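NEQ263 (Nanoarchaeum equitans Kin4-M, PDB 5BN3) probably binds nucleotides as the B-type subunit, NeqB, that assembles with the NeqA alpha chain in the catalytic core of an archaeal ATP synthase. Local coordinates at residues V31-A34 / A39-L42; F188-D193 / I197-T202; E237-R242 / G250-L255. One frame throughout, in Å; residues are numbered along the deposited sequence.

Contact 1: V31-A34 / A39-L42; sequences VIAA and ALAL
Val31 and Ala41 face each other as a non-hydrogen-bonded antiparallel pair, their CA atoms 4.2 Å apart, where the short strands 31-34 and 39-42 run 4.5 Å from axis to axis at 165°. They are the two arms of a tight beta hairpin in the six-stranded antiparallel sheet of the N-terminal domain, consistent with the beta-barrel that opens other chains of this family. The arms do not keep an even register. Ile32 and Ala33 both lie opposite Leu40, which makes a classic beta bulge. Leu40 O serves both of their amides: it takes a firm bond from Ile32 N at 2.8 Å, with an N-H...O angle of 160°, and a weak one from Ala33 N at 3.5 Å. Beyond the bulge regular pairing resumes, Leu40 N donating to Ala33 O at 3.2 Å.

The side chains divide between the two sides of the sheet. On one, Val31 CG1, anti to the backbone N, points away from its partner Ala41 and lies 4.0 Å from Ala39 CB. On the other, Ala33 CB meets Leu40 CB at 4.0 Å and leans on the first part of the leucine chain. Val31 and Ala41 also touch strand 20-23, while Leu40 and Leu42 touch strand 8-12, so the hairpin sits in the middle of the sheet. At Ala34 the sheet continues into a strand of a neighbouring alpha chain.

Ile32, at the first position of the bulge, packs its side chain on Leu42. Its CG1 is wedged between the backbone N and the carbonyl carbon (chi1 58°), which carries the extended branch across Leu42 at about a right angle and sets Ile32 CD1 3.7 Å from Leu42 CG.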
loop_
_atom_site.group_PDB
_atom_site.type_symbol
_atom_site.label_atom_id
_atom_site.label_comp_id
_atom_site.label_asym_id
_atom_site.label_seq_id
_atom_site.Cartn_x
_atom_site.Cartn_y
_atom_site.Cartn_z
ATOM N N VAL B 31 -7.588 -2.515 35.443
ATOM C CA VAL B 31 -6.152 -2.617 35.197
ATOM C C VAL B 31 -5.913 -3.401 33.909
ATOM O O VAL B 31 -6.299 -4.563 33.804
ATOM C CB VAL B 31 -5.424 -3.306 36.368
ATOM C CG1 VAL B 31 -3.952 -3.485 36.047
ATOM C CG2 VAL B 31 -5.588 -2.491 37.642
ATOM N N ILE B 32 -5.281 -2.759 32.929
ATOM C CA ILE B 32 -5.066 -3.379 31.624
ATOM C C ILE B 32 -3.604 -3.753 31.383
ATOM O O ILE B 32 -3.285 -4.434 30.409
ATOM C CB ILE B 32 -5.557 -2.472 30.474
ATOM C CG1 ILE B 32 -4.841 -1.121 30.511
ATOM C CG2 ILE B 32 -7.062 -2.280 30.549
ATOM C CD1 ILE B 32 -5.158 -0.220 29.331
ATOM N N ALA B 33 -2.716 -3.303 32.265
ATOM C CA ALA B 33 -1.298 -3.640 32.158
ATOM C C ALA B 33 -0.634 -3.677 33.530
ATOM O O ALA B 33 -1.005 -2.914 34.425
ATOM C CB ALA B 33 -0.582 -2.656 31.253
ATOM N N ALA B 34 0.353 -4.556 33.690
ATOM C CA ALA B 34 1.032 -4.715 34.973
ATOM C C ALA B 34 2.482 -5.173 34.836
ATOM O O ALA B 34 2.748 -6.275 34.353
ATOM C CB ALA B 34 0.261 -5.685 35.855
ATOM N N ALA B 39 1.012 -0.017 37.136
ATOM C CA ALA B 39 -0.222 -0.441 36.485
ATOM C C ALA B 39 -0.790 0.648 35.584
ATOM O O ALA B 39 -0.662 1.839 35.873
ATOM C CB ALA B 39 -1.254 -0.854 37.518
ATOM N N LEU B 40 -1.414 0.229 34.488
ATOM C CA LEU B 40 -2.190 1.138 33.656
ATOM C C LEU B 40 -3.653 0.747 33.807
ATOM O O LEU B 40 -3.981 -0.441 33.805
ATOM C CB LEU B 40 -1.767 1.041 32.187
ATOM C CG LEU B 40 -0.328 1.410 31.819
ATOM C CD1 LEU B 40 -0.124 1.410 30.306
ATOM C CD2 LEU B 40 0.055 2.756 32.404
ATOM N N ALA B 41 -4.532 1.732 33.954
ATOM C CA ALA B 41 -5.951 1.441 34.123
ATOM C C ALA B 41 -6.842 2.283 33.216
ATOM O O ALA B 41 -6.498 3.413 32.864
ATOM C CB ALA B 41 -6.363 1.602 35.576
ATOM N N LEU B 42 -7.990 1.723 32.846
ATOM C CA LEU B 42 -8.960 2.426 32.013
ATOM C C LEU B 42 -10.185 2.817 32.823
ATOM O O LEU B 42 -10.857 1.960 33.399
ATOM C CB LEU B 42 -9.392 1.558 30.829
ATOM C CG LEU B 42 -8.410 1.446 29.668
ATOM C CD1 LEU B 42 -9.009 0.644 28.534
ATOM C CD2 LEU B 42 -8.038 2.826 29.188
#

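Contact 2: F188-D193 / I197-T202; sequences FISKAD and IEKIYT
Ser190 and Thr202 meet inside a beta-alpha-beta crossover of the nucleotide-binding domain, the P-loop NTPase-type core: strand 185-190 runs out, the chain turns through 191-195, and helix 196-215 returns along it at 154°, 8.0 Å from axis to axis. Ser190 OG lies 3.0 Å from Thr202 OG1; its one proton may go there or, in a weak bond, to Ala161 O. The threonine proton is committed to its own helix, with Thr202 OG1 donating to Glu198 O at 2.7 Å. Its methyl, CG2, lies anti to the backbone N (chi1 -58° for OG1) and packs 4.1 Å from Phe188 CB.

Lys199 spans the turn. Its chain runs past Ser190 and bends at the last torsion (chi4 80°), bringing NZ 3.0 Å from Ala192 O, well above the plane of that carbonyl, while Ser194 O accepts a second bond. A leucine in its place would probably leave the carbonyls of Ala192 and Ser194 without their shared donor and the turn freer to shift. Glu198 reaches out in an extended chain beside Ser190: its CG comes 3.8 Å from Ser190 CB, and its OE2 accepts from Gly76 N and from a water, 2.8 Å away, that also takes the Lys191 amide.

Around this junction, strand 185-190 lies between strands 73-75 and 156-162 in the parallel part of the sheet. The helix packs its Ile200 side against helix 228-241, and Ala192 touches Ala354 of a neighbouring alpha chain.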
loop_
_atom_site.group_PDB
_atom_site.type_symbol
_atom_site.label_atom_id
_atom_site.label_comp_id
_atom_site.label_asym_id
_atom_site.label_seq_id
_atom_site.Cartn_x
_atom_site.Cartn_y
_atom_site.Cartn_z
ATOM N N PHE B 188 -28.465 -3.871 26.393
ATOM C CA PHE B 188 -27.214 -3.325 26.910
ATOM C C PHE B 188 -26.649 -2.307 25.928
ATOM O O PHE B 188 -26.422 -2.618 24.756
ATOM C CB PHE B 188 -26.211 -4.452 27.174
ATOM C CG PHE B 188 -26.680 -5.445 28.201
ATOM C CD1 PHE B 188 -27.434 -6.549 27.829
ATOM C CD2 PHE B 188 -26.374 -5.269 29.542
ATOM C CE1 PHE B 188 -27.872 -7.461 28.778
ATOM C CE2 PHE B 188 -26.806 -6.176 30.495
ATOM C CZ PHE B 188 -27.557 -7.275 30.113
ATOM N N ILE B 189 -26.431 -1.087 26.410
ATOM C CA ILE B 189 -26.061 0.026 25.543
ATOM C C ILE B 189 -24.797 0.740 26.009
ATOM O O ILE B 189 -24.729 1.216 27.142
ATOM C CB ILE B 189 -27.204 1.064 25.468
ATOM C CG1 ILE B 189 -28.476 0.419 24.910
ATOM C CG2 ILE B 189 -26.796 2.259 24.618
ATOM C CD1 ILE B 189 -29.717 1.274 25.062
ATOM N N SER B 190 -23.795 0.809 25.138
ATOM C CA SER B 190 -22.670 1.716 25.349
ATOM C C SER B 190 -22.728 2.802 24.282
ATOM O O SER B 190 -22.773 2.500 23.087
ATOM C CB SER B 190 -21.332 0.974 25.296
ATOM O OG SER B 190 -21.194 0.231 24.100
ATOM N N LYS B 191 -22.745 4.061 24.712
ATOM C CA LYS B 191 -22.864 5.184 23.782
ATOM C C LYS B 191 -21.612 5.365 22.925
ATOM O O LYS B 191 -20.530 4.906 23.288
ATOM C CB LYS B 191 -23.189 6.476 24.539
ATOM C CG LYS B 191 -24.482 6.403 25.341
ATOM C CD LYS B 191 -24.771 7.706 26.071
ATOM C CE LYS B 191 -25.999 7.576 26.961
ATOM N NZ LYS B 191 -27.205 7.157 26.198
ATOM N N ALA B 192 -21.770 6.041 21.790
ATOM C CA ALA B 192 -20.674 6.235 20.840
ATOM C C ALA B 192 -19.475 6.972 21.437
ATOM O O ALA B 192 -18.334 6.736 21.033
ATOM C CB ALA B 192 -21.176 6.957 19.601
ATOM N N ASP B 193 -19.733 7.863 22.390
ATOM C CA ASP B 193 -18.661 8.652 22.996
ATOM C C ASP B 193 -18.220 8.115 24.360
ATOM O O ASP B 193 -17.552 8.813 25.123
ATOM C CB ASP B 193 -19.071 10.125 23.110
ATOM C CG ASP B 193 -20.241 10.337 24.054
ATOM O OD1 ASP B 193 -20.990 9.371 24.312
ATOM O OD2 ASP B 193 -20.417 11.476 24.537
ATOM N N ILE B 197 -13.451 0.865 27.315
ATOM C CA ILE B 197 -13.650 -0.286 28.192
ATOM C C ILE B 197 -15.135 -0.659 28.319
ATOM O O ILE B 197 -15.474 -1.837 28.425
ATOM C CB ILE B 197 -13.000 -0.075 29.591
ATOM C CG1 ILE B 197 -12.944 -1.386 30.376
ATOM C CG2 ILE B 197 -13.748 0.975 30.394
ATOM C CD1 ILE B 197 -11.918 -2.358 29.858
ATOM N N GLU B 198 -16.022 0.335 28.287
ATOM C CA GLU B 198 -17.454 0.051 28.345
ATOM C C GLU B 198 -17.924 -0.596 27.045
ATOM O O GLU B 198 -18.795 -1.470 27.049
ATOM C CB GLU B 198 -18.270 1.320 28.621
ATOM C CG GLU B 198 -19.770 1.044 28.709
ATOM C CD GLU B 198 -20.607 2.269 29.021
ATOM O OE1 GLU B 198 -20.040 3.327 29.372
ATOM O OE2 GLU B 198 -21.849 2.168 28.915
ATOM N N LYS B 199 -17.340 -0.162 25.933
ATOM C CA LYS B 199 -17.708 -0.692 24.626
ATOM C C LYS B 199 -17.361 -2.172 24.482
ATOM O O LYS B 199 -18.171 -2.955 23.991
ATOM C CB LYS B 199 -17.051 0.122 23.504
ATOM C CG LYS B 199 -17.640 1.520 23.310
ATOM C CD LYS B 199 -17.174 2.133 21.990
ATOM C CE LYS B 199 -17.715 3.545 21.797
ATOM N NZ LYS B 199 -16.942 4.566 22.552
ATOM N N ILE B 200 -16.164 -2.562 24.909
ATOM C CA ILE B 200 -15.753 -3.958 24.751
ATOM C C ILE B 200 -16.375 -4.879 25.800
ATOM O O ILE B 200 -16.419 -6.094 25.613
ATOM C CB ILE B 200 -14.214 -4.139 24.724
ATOM C CG1 ILE B 200 -13.597 -3.800 26.081
ATOM C CG2 ILE B 200 -13.591 -3.310 23.602
ATOM C CD1 ILE B 200 -12.256 -4.475 26.308
ATOM N N TYR B 201 -16.857 -4.302 26.898
ATOM C CA TYR B 201 -17.559 -5.075 27.921
ATOM C C TYR B 201 -19.023 -5.320 27.557
ATOM O O TYR B 201 -19.639 -6.264 28.048
ATOM C CB TYR B 201 -17.461 -4.388 29.289
ATOM C CG TYR B 201 -16.185 -4.692 30.043
ATOM C CD1 TYR B 201 -15.125 -5.337 29.422
ATOM C CD2 TYR B 201 -16.051 -4.353 31.381
ATOM C CE1 TYR B 201 -13.962 -5.622 30.111
ATOM C CE2 TYR B 201 -14.892 -4.638 32.079
ATOM C CZ TYR B 201 -13.853 -5.272 31.439
ATOM O OH TYR B 201 -12.696 -5.557 32.128
ATOM N N THR B 202 -19.572 -4.472 26.692
ATOM C CA THR B 202 -20.978 -4.585 26.290
ATOM C C THR B 202 -21.366 -5.979 25.774
ATOM O O THR B 202 -22.316 -6.574 26.282
ATOM C CB THR B 202 -21.380 -3.495 25.264
ATOM O OG1 THR B 202 -21.131 -2.200 25.822
ATOM C CG2 THR B 202 -22.845 -3.614 24.899
HETATM O O HOH W 1 -22.698 4.477 27.602
#

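Contact 3: E237-R242 / G250-L255; sequences EISTLR and GYPAYL
Tyr254 and Ser239 meet where the last turn of helix 228-241 faces the loop that leads into helix 255-263. Ser239 CB is 3.8 Å from Tyr254 OH, and Ser239 OG, held anti to the backbone N (chi1 174°), lies 3.5 Å from Pro252 CB. That same proline carbon sits over one face of the tyrosine ring, 3.6 Å above its plane and offset toward the rim, so serine, proline and tyrosine pack as one group. From just past the helix end, Arg242 brings NH2 to 2.9 Å from Tyr254 OH, which lies at the edge of the guanidinium; the guanidinium and ring planes stand 53° apart.

Farther out, a water donates to Ser239 OG at 2.7 Å and to Gly250 O at 2.6 Å, bridging the helix to the later part of the loop. The strongest polar partner of all three side chains is Glu244, in the loop between the two segments: one carboxylate oxygen bonds Tyr254 OH and pairs with Arg242 NE, the other bonds Ser239 OG. With one cationic and two hydroxyl partners around it, this carboxylate is likely to stay ionised and to balance the arginine charge where helix and loop meet.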
loop_
_atom_site.group_PDB
_atom_site.type_symbol
_atom_site.label_atom_id
_atom_site.label_comp_id
_atom_site.label_asym_id
_atom_site.label_seq_id
_atom_site.Cartn_x
_atom_site.Cartn_y
_atom_site.Cartn_z
ATOM N N GLU B 237 -8.370 0.996 20.285
ATOM C CA GLU B 237 -8.104 2.137 21.145
ATOM C C GLU B 237 -7.358 1.691 22.402
ATOM O O GLU B 237 -6.367 2.305 22.803
ATOM C CB GLU B 237 -9.414 2.835 21.507
ATOM C CG GLU B 237 -9.221 4.105 22.298
ATOM C CD GLU B 237 -10.494 4.907 22.444
ATOM O OE1 GLU B 237 -11.517 4.547 21.817
ATOM O OE2 GLU B 237 -10.473 5.906 23.189
ATOM N N ILE B 238 -7.835 0.605 23.004
ATOM C CA ILE B 238 -7.205 0.024 24.184
ATOM C C ILE B 238 -5.837 -0.561 23.853
ATOM O O ILE B 238 -4.873 -0.366 24.596
ATOM C CB ILE B 238 -8.102 -1.067 24.799
ATOM C CG1 ILE B 238 -9.447 -0.461 25.206
ATOM C CG2 ILE B 238 -7.423 -1.721 25.992
ATOM C CD1 ILE B 238 -10.434 -1.457 25.751
ATOM N N SER B 239 -5.755 -1.278 22.737
ATOM C CA SER B 239 -4.496 -1.866 22.294
ATOM C C SER B 239 -3.412 -0.815 22.082
ATOM O O SER B 239 -2.240 -1.085 22.313
ATOM C CB SER B 239 -4.704 -2.658 21.003
ATOM O OG SER B 239 -3.466 -3.116 20.493
ATOM N N THR B 240 -3.816 0.372 21.639
ATOM C CA THR B 240 -2.889 1.467 21.361
ATOM C C THR B 240 -2.495 2.211 22.644
ATOM O O THR B 240 -1.394 2.761 22.739
ATOM C CB THR B 240 -3.496 2.455 20.336
ATOM O OG1 THR B 240 -3.908 1.738 19.164
ATOM C CG2 THR B 240 -2.489 3.508 19.937
ATOM N N LEU B 241 -3.386 2.209 23.633
ATOM C CA LEU B 241 -3.098 2.817 24.934
ATOM C C LEU B 241 -2.050 2.000 25.682
ATOM O O LEU B 241 -1.091 2.546 26.230
ATOM C CB LEU B 241 -4.376 2.953 25.761
ATOM C CG LEU B 241 -5.294 4.103 25.346
ATOM C CD1 LEU B 241 -6.577 4.081 26.150
ATOM C CD2 LEU B 241 -4.586 5.437 25.515
ATOM N N ARG B 242 -2.252 0.687 25.713
ATOM C CA ARG B 242 -1.168 -0.241 25.970
ATOM C C ARG B 242 -0.219 0.036 24.817
ATOM O O ARG B 242 -0.665 0.307 23.712
ATOM C CB ARG B 242 -1.697 -1.672 25.879
ATOM C CG ARG B 242 -1.404 -2.543 27.086
ATOM C CD ARG B 242 -2.639 -3.335 27.510
ATOM N NE ARG B 242 -3.222 -4.111 26.416
ATOM C CZ ARG B 242 -4.282 -4.908 26.539
ATOM N NH1 ARG B 242 -4.882 -5.047 27.713
ATOM N NH2 ARG B 242 -4.739 -5.570 25.486
ATOM N N GLY B 250 -3.704 -0.604 12.294
ATOM C CA GLY B 250 -3.669 -0.278 13.708
ATOM C C GLY B 250 -4.371 -1.285 14.602
ATOM O O GLY B 250 -4.182 -1.267 15.821
ATOM N N TYR B 251 -5.187 -2.155 14.009
ATOM C CA TYR B 251 -5.897 -3.173 14.780
ATOM C C TYR B 251 -4.908 -4.139 15.428
ATOM O O TYR B 251 -3.885 -4.475 14.828
ATOM C CB TYR B 251 -6.882 -3.938 13.890
ATOM C CG TYR B 251 -8.052 -3.105 13.405
ATOM C CD1 TYR B 251 -9.078 -2.744 14.267
ATOM C CD2 TYR B 251 -8.135 -2.695 12.083
ATOM C CE1 TYR B 251 -10.150 -1.989 13.825
ATOM C CE2 TYR B 251 -9.202 -1.946 11.633
ATOM C CZ TYR B 251 -10.202 -1.597 12.507
ATOM O OH TYR B 251 -11.261 -0.848 12.055
ATOM N N PRO B 252 -5.207 -4.584 16.659
ATOM C CA PRO B 252 -4.300 -5.485 17.380
ATOM C C PRO B 252 -4.128 -6.827 16.673
ATOM O O PRO B 252 -5.031 -7.277 15.964
ATOM C CB PRO B 252 -4.997 -5.686 18.734
ATOM C CG PRO B 252 -6.429 -5.323 18.495
ATOM C CD PRO B 252 -6.402 -4.246 17.453
ATOM N N ALA B 253 -2.976 -7.454 16.877
ATOM C CA ALA B 253 -2.651 -8.726 16.239
ATOM C C ALA B 253 -3.606 -9.853 16.627
ATOM O O ALA B 253 -3.796 -10.805 15.868
ATOM C CB ALA B 253 -1.227 -9.111 16.575
ATOM N N TYR B 254 -4.198 -9.742 17.812
ATOM C CA TYR B 254 -5.087 -10.775 18.334
ATOM C C TYR B 254 -6.562 -10.499 18.032
ATOM O O TYR B 254 -7.438 -11.059 18.686
ATOM C CB TYR B 254 -4.885 -10.920 19.845
ATOM C CG TYR B 254 -4.929 -9.609 20.591
ATOM C CD1 TYR B 254 -6.135 -9.054 20.994
ATOM C CD2 TYR B 254 -3.762 -8.929 20.900
ATOM C CE1 TYR B 254 -6.176 -7.860 21.676
ATOM C CE2 TYR B 254 -3.794 -7.740 21.581
ATOM C CZ TYR B 254 -5.001 -7.207 21.967
ATOM O OH TYR B 254 -5.033 -6.013 22.649
ATOM N N LEU B 255 -6.834 -9.645 17.046
ATOM C CA LEU B 255 -8.212 -9.271 16.718
ATOM C C LEU B 255 -9.100 -10.480 16.414
ATOM O O LEU B 255 -10.230 -10.555 16.890
ATOM C CB LEU B 255 -8.251 -8.272 15.555
ATOM C CG LEU B 255 -9.649 -7.799 15.139
ATOM C CD1 LEU B 255 -10.378 -7.188 16.322
ATOM C CD2 LEU B 255 -9.578 -6.802 13.995
HETATM O O HOH W 2 -2.985 -2.050 18.048
#

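Along the chain the contacts follow one another without overlap: contact 1 in the N-terminal sheet, then contacts 2 and 3 in the nucleotide-binding domain. Their centres lie about 19 Å apart for contacts 1 and 2, about 14 Å for contacts 1 and 3, and about 17 Å for contacts 2 and 3. Helix 228-241 connects all three, since Ile238 packs both on Leu42 of the hairpin and on Ile200 of helix 196-215. Leu42 also touches Ile197 and Leu241, and Arg242 NH1 probably bonds Ile32 O, at the bulge. Together they form a largely apolar seam joining the N-terminal sheet to the core domain.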